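Local coordinates for protein hydroxymethyldihydropterin pyrophosphokinase-dihydropteroate synthase, putative (Plasmodium vivax, PDB 5Z79) that probably carries out two successive steps of folate synthesis, pyrophosphorylating 6-hydroxymethyl-7,8-dihydropterin and then joining the product to 4-aminobenzoate to give dihydropteroate, at residues D128-N140 against F261-Y273. Numbering follows the deposited sequence.
Sequences DYENEARRIIKRN and FLCIPHVYTKYRY. With APC (diphosphomethylphosphonic acid adenosyl ester), chain H; PE0 (pterine), chain K.
In the HPPK domain, helix 126-146 packs behind the nucleotide-binding segment 261-273; Y129, A133, I136 and N140 point at it, and the end of I137 swings in beside them. Y129 CG lies anti to the backbone N (chi1 175°), which carries the ring to the I264-P265 end of the loop. There OH donates a hydrogen bond to P265 O, the carbonyl oxygen lying at the ring edge, while the proline ring, which follows a cis peptide bond, rests against the same end of the tyrosine. C263 SG approaches the ring obliquely, 4.0 Å from Y129 CE1. One helical turn on, A133 and V267 mark the closest backbone approach, CA to CA 5.8 Å. V267 CG1 fits between A133, I136 and I137, and meets I137 CG1 at 3.5 Å. The other end of the isoleucine, CD1, touches Y271 CE2, and Y271 crosses the bent R134 chain at about a right angle, its OH against CD. At the far end N140 ND2 makes a weak, bent hydrogen bond to Y268 OH (3.1 Å, 132°), with amide and ring planes 23° apart. E130 OE1 and K270 NZ form a long salt bridge (3.8 Å); K270 NZ also pairs with E292. Segment 261-273 also holds the ligands: H266 NE2 and R272 NH1 donate to gamma-phosphate oxygens of the ATP analogue, R272 NH1 to APC O3G at 2.6 Å. The R272 guanidinium lies between the Y268 ring on one face and the pterin on the other. Y268 thus links helix to active site: I137 packs beside its ring and N140 reaches its hydroxyl weakly, while the ring backs the arginine that touches both ligands, an arrangement consistent with a second-shell role in orienting R272.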
loop_
_atom_site.group_PDB
_atom_site.type_symbol
_atom_site.label_atom_id
_atom_site.label_comp_id
_atom_site.label_asym_id
_atom_site.label_seq_id
_atom_site.Cartn_x
_atom_site.Cartn_y
_atom_site.Cartn_z
ATOM N N ASP A 128 49.433 21.516 -14.011
ATOM C CA ASP A 128 50.452 20.715 -13.323
ATOM C C ASP A 128 49.799 19.877 -12.276
ATOM O O ASP A 128 50.199 18.746 -12.074
ATOM C CB ASP A 128 51.535 21.562 -12.676
ATOM C CG ASP A 128 52.360 22.296 -13.678
ATOM O OD1 ASP A 128 52.351 21.909 -14.864
ATOM O OD2 ASP A 128 53.018 23.276 -13.290
ATOM N N TYR A 129 48.798 20.426 -11.613
ATOM C CA TYR A 129 48.048 19.653 -10.654
ATOM C C TYR A 129 47.447 18.343 -11.244
ATOM O O TYR A 129 47.585 17.247 -10.660
ATOM C CB TYR A 129 46.928 20.516 -10.084
ATOM C CG TYR A 129 46.023 19.753 -9.172
ATOM C CD1 TYR A 129 46.350 19.583 -7.842
ATOM C CD2 TYR A 129 44.849 19.159 -9.651
ATOM C CE1 TYR A 129 45.533 18.850 -6.998
ATOM C CE2 TYR A 129 44.016 18.430 -8.807
ATOM C CZ TYR A 129 44.373 18.281 -7.485
ATOM O OH TYR A 129 43.596 17.579 -6.635
ATOM N N GLU A 130 46.788 18.471 -12.404
ATOM C CA GLU A 130 46.051 17.362 -13.030
ATOM C C GLU A 130 47.035 16.283 -13.409
ATOM O O GLU A 130 46.841 15.124 -13.073
ATOM C CB GLU A 130 45.257 17.822 -14.251
ATOM C CG GLU A 130 44.306 18.986 -13.993
ATOM C CD GLU A 130 42.832 18.596 -13.854
ATOM O OE1 GLU A 130 42.311 18.351 -12.694
ATOM O OE2 GLU A 130 42.176 18.579 -14.932
ATOM N N ASN A 131 48.119 16.679 -14.063
ATOM C CA ASN A 131 49.165 15.739 -14.460
ATOM C C ASN A 131 49.614 14.867 -13.319
ATOM O O ASN A 131 49.683 13.660 -13.488
ATOM C CB ASN A 131 50.389 16.465 -14.997
ATOM C CG ASN A 131 50.119 17.175 -16.307
ATOM O OD1 ASN A 131 49.280 16.746 -17.106
ATOM N ND2 ASN A 131 50.834 18.274 -16.540
ATOM N N GLU A 132 49.921 15.471 -12.166
ATOM C CA GLU A 132 50.497 14.732 -11.031
ATOM C C GLU A 132 49.485 13.864 -10.353
ATOM O O GLU A 132 49.833 12.838 -9.779
ATOM C CB GLU A 132 51.072 15.672 -9.972
ATOM C CG GLU A 132 52.272 16.499 -10.412
ATOM C CD GLU A 132 53.414 15.651 -10.895
ATOM O OE1 GLU A 132 53.319 14.420 -10.805
ATOM O OE2 GLU A 132 54.407 16.214 -11.376
ATOM N N ALA A 133 48.237 14.305 -10.391
ATOM C CA ALA A 133 47.156 13.535 -9.819
ATOM C C ALA A 133 46.935 12.289 -10.635
ATOM O O ALA A 133 46.886 11.191 -10.099
ATOM C CB ALA A 133 45.889 14.360 -9.775
ATOM N N ARG A 134 46.840 12.451 -11.946
ATOM C CA ARG A 134 46.568 11.313 -12.821
ATOM C C ARG A 134 47.689 10.256 -12.725
ATOM O O ARG A 134 47.424 9.080 -12.813
ATOM C CB ARG A 134 46.279 11.781 -14.256
ATOM C CG ARG A 134 45.256 12.939 -14.328
ATOM C CD ARG A 134 43.765 12.584 -14.250
ATOM N NE ARG A 134 43.335 11.410 -15.033
ATOM C CZ ARG A 134 43.666 11.145 -16.306
ATOM N NH1 ARG A 134 44.488 11.940 -16.997
ATOM N NH2 ARG A 134 43.200 10.040 -16.898
ATOM N N ARG A 135 48.929 10.654 -12.484
ATOM C CA ARG A 135 49.968 9.674 -12.160
ATOM C C ARG A 135 49.661 8.903 -10.889
ATOM O O ARG A 135 49.849 7.708 -10.850
ATOM C CB ARG A 135 51.302 10.340 -11.954
ATOM C CG ARG A 135 51.826 11.029 -13.163
ATOM C CD ARG A 135 53.317 11.175 -13.016
ATOM N NE ARG A 135 53.856 12.052 -14.052
ATOM C CZ ARG A 135 54.183 11.678 -15.290
ATOM N NH1 ARG A 135 54.025 10.420 -15.710
ATOM N NH2 ARG A 135 54.684 12.589 -16.124
ATOM N N ILE A 136 49.225 9.594 -9.843
ATOM C CA ILE A 136 48.945 8.952 -8.553
ATOM C C ILE A 136 47.763 8.008 -8.666
ATOM O O ILE A 136 47.758 6.961 -8.023
ATOM C CB ILE A 136 48.648 9.984 -7.412
ATOM C CG1 ILE A 136 49.900 10.798 -7.047
ATOM C CG2 ILE A 136 48.093 9.317 -6.147
ATOM C CD1 ILE A 136 51.037 10.016 -6.403
ATOM N N ILE A 137 46.763 8.390 -9.459
ATOM C CA ILE A 137 45.581 7.556 -9.635
ATOM C C ILE A 137 45.912 6.340 -10.475
ATOM O O ILE A 137 45.523 5.239 -10.110
ATOM C CB ILE A 137 44.401 8.294 -10.292
ATOM C CG1 ILE A 137 43.877 9.396 -9.371
ATOM C CG2 ILE A 137 43.283 7.301 -10.608
ATOM C CD1 ILE A 137 42.957 10.366 -10.070
ATOM N N LYS A 138 46.615 6.554 -11.591
ATOM C CA LYS A 138 47.044 5.479 -12.509
ATOM C C LYS A 138 47.823 4.428 -11.744
ATOM O O LYS A 138 47.646 3.222 -11.953
ATOM C CB LYS A 138 47.933 6.038 -13.625
ATOM C CG LYS A 138 48.231 5.076 -14.767
ATOM C CD LYS A 138 49.601 5.334 -15.389
ATOM C CE LYS A 138 49.661 5.080 -16.896
ATOM N NZ LYS A 138 49.681 3.640 -17.284
ATOM N N ARG A 139 48.667 4.905 -10.830
ATOM C CA ARG A 139 49.548 4.037 -10.067
ATOM C C ARG A 139 48.783 3.290 -8.986
ATOM O O ARG A 139 49.101 2.152 -8.682
ATOM C CB ARG A 139 50.672 4.866 -9.468
ATOM C CG ARG A 139 51.818 4.078 -8.842
ATOM C CD ARG A 139 52.384 4.843 -7.638
ATOM N NE ARG A 139 51.344 5.324 -6.696
ATOM C CZ ARG A 139 51.581 6.115 -5.646
ATOM N NH1 ARG A 139 52.817 6.536 -5.354
ATOM N NH2 ARG A 139 50.565 6.488 -4.880
ATOM N N ASN A 140 47.758 3.920 -8.428
ATOM C CA ASN A 140 46.897 3.249 -7.456
ATOM C C ASN A 140 46.077 2.178 -8.116
ATOM O O ASN A 140 45.964 1.090 -7.584
ATOM C CB ASN A 140 46.026 4.250 -6.691
ATOM C CG ASN A 140 46.781 4.918 -5.534
ATOM O OD1 ASN A 140 48.006 4.856 -5.454
ATOM N ND2 ASN A 140 46.050 5.545 -4.638
ATOM N N PHE A 261 52.828 13.115 0.976
ATOM C CA PHE A 261 52.655 14.241 0.070
ATOM C C PHE A 261 51.474 15.086 0.476
ATOM O O PHE A 261 50.790 14.770 1.435
ATOM C CB PHE A 261 52.560 13.772 -1.393
ATOM C CG PHE A 261 51.355 12.972 -1.686
ATOM C CD1 PHE A 261 51.363 11.606 -1.498
ATOM C CD2 PHE A 261 50.199 13.588 -2.139
ATOM C CE1 PHE A 261 50.228 10.863 -1.747
ATOM C CE2 PHE A 261 49.064 12.847 -2.414
ATOM C CZ PHE A 261 49.081 11.477 -2.214
ATOM N N LEU A 262 51.279 16.194 -0.213
ATOM C CA LEU A 262 50.151 17.047 0.078
ATOM C C LEU A 262 49.607 17.581 -1.229
ATOM O O LEU A 262 50.356 17.953 -2.128
ATOM C CB LEU A 262 50.503 18.166 1.068
ATOM C CG LEU A 262 49.517 19.326 1.203
ATOM C CD1 LEU A 262 48.351 18.995 2.091
ATOM C CD2 LEU A 262 50.224 20.546 1.732
ATOM N N CYS A 263 48.276 17.659 -1.269
ATOM C CA CYS A 263 47.492 17.584 -2.492
ATOM C C CYS A 263 46.103 18.149 -2.236
ATOM O O CYS A 263 45.230 17.455 -1.759
ATOM C CB CYS A 263 47.400 16.119 -2.940
ATOM S SG CYS A 263 47.001 15.883 -4.675
ATOM N N ILE A 264 45.927 19.431 -2.514
ATOM C CA ILE A 264 44.631 20.094 -2.384
ATOM C C ILE A 264 44.263 20.536 -3.804
ATOM O O ILE A 264 45.110 21.104 -4.505
ATOM C CB ILE A 264 44.662 21.345 -1.441
ATOM C CG1 ILE A 264 45.288 21.032 -0.071
ATOM C CG2 ILE A 264 43.267 21.972 -1.285
ATOM C CD1 ILE A 264 44.471 20.148 0.831
ATOM N N PRO A 265 43.029 20.219 -4.262
ATOM C CA PRO A 265 42.089 19.307 -3.613
ATOM C C PRO A 265 42.614 17.874 -3.526
ATOM O O PRO A 265 43.615 17.523 -4.146
ATOM C CB PRO A 265 40.853 19.366 -4.525
ATOM C CG PRO A 265 40.945 20.677 -5.212
ATOM C CD PRO A 265 42.412 20.896 -5.420
ATOM N N HIS A 266 41.923 17.056 -2.749
ATOM C CA HIS A 266 42.271 15.666 -2.586
ATOM C C HIS A 266 42.291 15.069 -3.970
ATOM O O HIS A 266 41.568 15.524 -4.855
ATOM C CB HIS A 266 41.235 14.979 -1.699
ATOM C CG HIS A 266 41.639 13.622 -1.238
ATOM N ND1 HIS A 266 41.306 12.482 -1.924
ATOM C CD2 HIS A 266 42.331 13.216 -0.155
ATOM C CE1 HIS A 266 41.788 11.432 -1.293
ATOM N NE2 HIS A 266 42.419 11.851 -0.215
ATOM N N VAL A 267 43.133 14.062 -4.156
ATOM C CA VAL A 267 43.343 13.464 -5.462
ATOM C C VAL A 267 42.066 12.901 -6.057
ATOM O O VAL A 267 41.805 13.080 -7.253
ATOM C CB VAL A 267 44.375 12.324 -5.389
ATOM C CG1 VAL A 267 44.513 11.625 -6.738
ATOM C CG2 VAL A 267 45.730 12.855 -4.949
ATOM N N TYR A 268 41.295 12.216 -5.214
ATOM C CA TYR A 268 40.053 11.540 -5.618
ATOM C C TYR A 268 38.762 12.331 -5.511
ATOM O O TYR A 268 37.706 11.790 -5.799
ATOM C CB TYR A 268 39.896 10.254 -4.831
ATOM C CG TYR A 268 40.893 9.238 -5.255
ATOM C CD1 TYR A 268 40.664 8.432 -6.364
ATOM C CD2 TYR A 268 42.077 9.089 -4.574
ATOM C CE1 TYR A 268 41.575 7.484 -6.755
ATOM C CE2 TYR A 268 43.005 8.148 -4.969
ATOM C CZ TYR A 268 42.736 7.350 -6.055
ATOM O OH TYR A 268 43.663 6.435 -6.425
ATOM N N THR A 269 38.832 13.603 -5.147
ATOM C CA THR A 269 37.625 14.340 -4.858
ATOM C C THR A 269 36.585 14.229 -5.961
ATOM O O THR A 269 35.423 13.981 -5.690
ATOM C CB THR A 269 37.880 15.829 -4.578
ATOM O OG1 THR A 269 38.801 15.984 -3.480
ATOM C CG2 THR A 269 36.580 16.491 -4.198
ATOM N N LYS A 270 36.985 14.407 -7.212
ATOM C CA LYS A 270 36.003 14.420 -8.299
ATOM C C LYS A 270 35.825 13.056 -8.940
ATOM O O LYS A 270 35.029 12.914 -9.854
ATOM C CB LYS A 270 36.332 15.526 -9.327
ATOM C CG LYS A 270 37.103 15.124 -10.577
ATOM C CD LYS A 270 37.666 16.368 -11.276
ATOM C CE LYS A 270 37.789 16.270 -12.788
ATOM N NZ LYS A 270 38.660 17.392 -13.249
ATOM N N TYR A 271 36.536 12.051 -8.441
ATOM C CA TYR A 271 36.499 10.724 -9.043
ATOM C C TYR A 271 35.819 9.613 -8.205
ATOM O O TYR A 271 35.635 8.507 -8.705
ATOM C CB TYR A 271 37.913 10.282 -9.370
ATOM C CG TYR A 271 38.702 11.223 -10.247
ATOM C CD1 TYR A 271 38.403 11.371 -11.583
ATOM C CD2 TYR A 271 39.780 11.921 -9.745
ATOM C CE1 TYR A 271 39.143 12.203 -12.395
ATOM C CE2 TYR A 271 40.532 12.754 -10.548
ATOM C CZ TYR A 271 40.208 12.897 -11.872
ATOM O OH TYR A 271 40.956 13.730 -12.671
ATOM N N ARG A 272 35.469 9.880 -6.950
ATOM C CA ARG A 272 34.689 8.932 -6.136
ATOM C C ARG A 272 33.251 9.345 -5.945
ATOM O O ARG A 272 32.944 10.445 -5.527
ATOM C CB ARG A 272 35.281 8.785 -4.752
ATOM C CG ARG A 272 36.370 7.765 -4.701
ATOM C CD ARG A 272 37.066 7.771 -3.364
ATOM N NE ARG A 272 38.246 6.920 -3.452
ATOM C CZ ARG A 272 39.284 6.948 -2.616
ATOM N NH1 ARG A 272 39.313 7.796 -1.576
ATOM N NH2 ARG A 272 40.305 6.107 -2.829
ATOM N N TYR A 273 32.347 8.438 -6.216
ATOM C CA TYR A 273 30.970 8.719 -5.988
ATOM C C TYR A 273 30.856 9.094 -4.515
ATOM O O TYR A 273 30.336 10.150 -4.197
ATOM C CB TYR A 273 30.104 7.518 -6.397
ATOM C CG TYR A 273 28.617 7.760 -6.278
ATOM C CD1 TYR A 273 27.961 8.694 -7.082
ATOM C CD2 TYR A 273 27.873 7.071 -5.351
ATOM C CE1 TYR A 273 26.595 8.922 -6.966
ATOM C CE2 TYR A 273 26.507 7.293 -5.210
ATOM C CZ TYR A 273 25.864 8.216 -6.015
ATOM O OH TYR A 273 24.495 8.395 -5.832
HETATM P PG APC H . 42.012 7.978 0.941
HETATM O O1G APC H . 40.793 7.613 1.760
HETATM O O2G APC H . 42.786 9.136 1.528
HETATM O O3G APC H . 41.701 8.161 -0.528
HETATM P PB APC H . 43.869 6.104 2.216
HETATM O O1B APC H . 44.092 4.634 1.986
HETATM O O2B APC H . 43.171 6.457 3.496
HETATM O O3B APC H . 43.014 6.714 1.017
HETATM P PA APC H . 45.933 7.835 3.671
HETATM O O1A APC H . 45.954 6.829 4.789
HETATM O O2A APC H . 45.034 9.026 3.878
HETATM C C3A APC H . 45.464 6.988 2.127
HETATM O "O5'" APC H . 47.429 8.361 3.467
HETATM C "C5'" APC H . 48.261 8.108 2.305
HETATM C "C4'" APC H . 48.915 9.397 1.871
HETATM O "O4'" APC H . 47.879 10.371 1.593
HETATM C "C3'" APC H . 49.861 10.059 2.886
HETATM O "O3'" APC H . 51.154 10.203 2.325
HETATM C "C2'" APC H . 49.215 11.416 3.203
HETATM O "O2'" APC H . 50.127 12.489 3.271
HETATM C "C1'" APC H . 48.305 11.644 2.005
HETATM N N9 APC H . 47.127 12.449 2.310
HETATM C C8 APC H . 46.159 12.217 3.259
HETATM N N7 APC H . 45.209 13.126 3.274
HETATM C C5 APC H . 45.569 14.008 2.264
HETATM C C6 APC H . 44.971 15.186 1.771
HETATM N N6 APC H . 43.836 15.697 2.234
HETATM N N1 APC H . 45.591 15.818 0.749
HETATM C C2 APC H . 46.733 15.294 0.279
HETATM N N3 APC H . 47.389 14.203 0.658
HETATM C C4 APC H . 46.747 13.597 1.666
HETATM C C1 PE0 K . 37.323 4.822 0.761
HETATM C C4 PE0 K . 36.083 5.118 1.461
HETATM O O4 PE0 K . 36.058 5.448 2.651
HETATM N N2 PE0 K . 34.959 4.972 0.777
HETATM C C3 PE0 K . 34.932 4.587 -0.497
HETATM N N6 PE0 K . 33.737 4.495 -1.091
HETATM N N1 PE0 K . 36.042 4.322 -1.189
HETATM C C2 PE0 K . 37.223 4.406 -0.608
HETATM N N3 PE0 K . 38.326 4.128 -1.261
HETATM C C6 PE0 K . 39.514 4.223 -0.679
HETATM C C5 PE0 K . 39.614 4.603 0.630
HETATM N N4 PE0 K . 38.519 4.887 1.318
#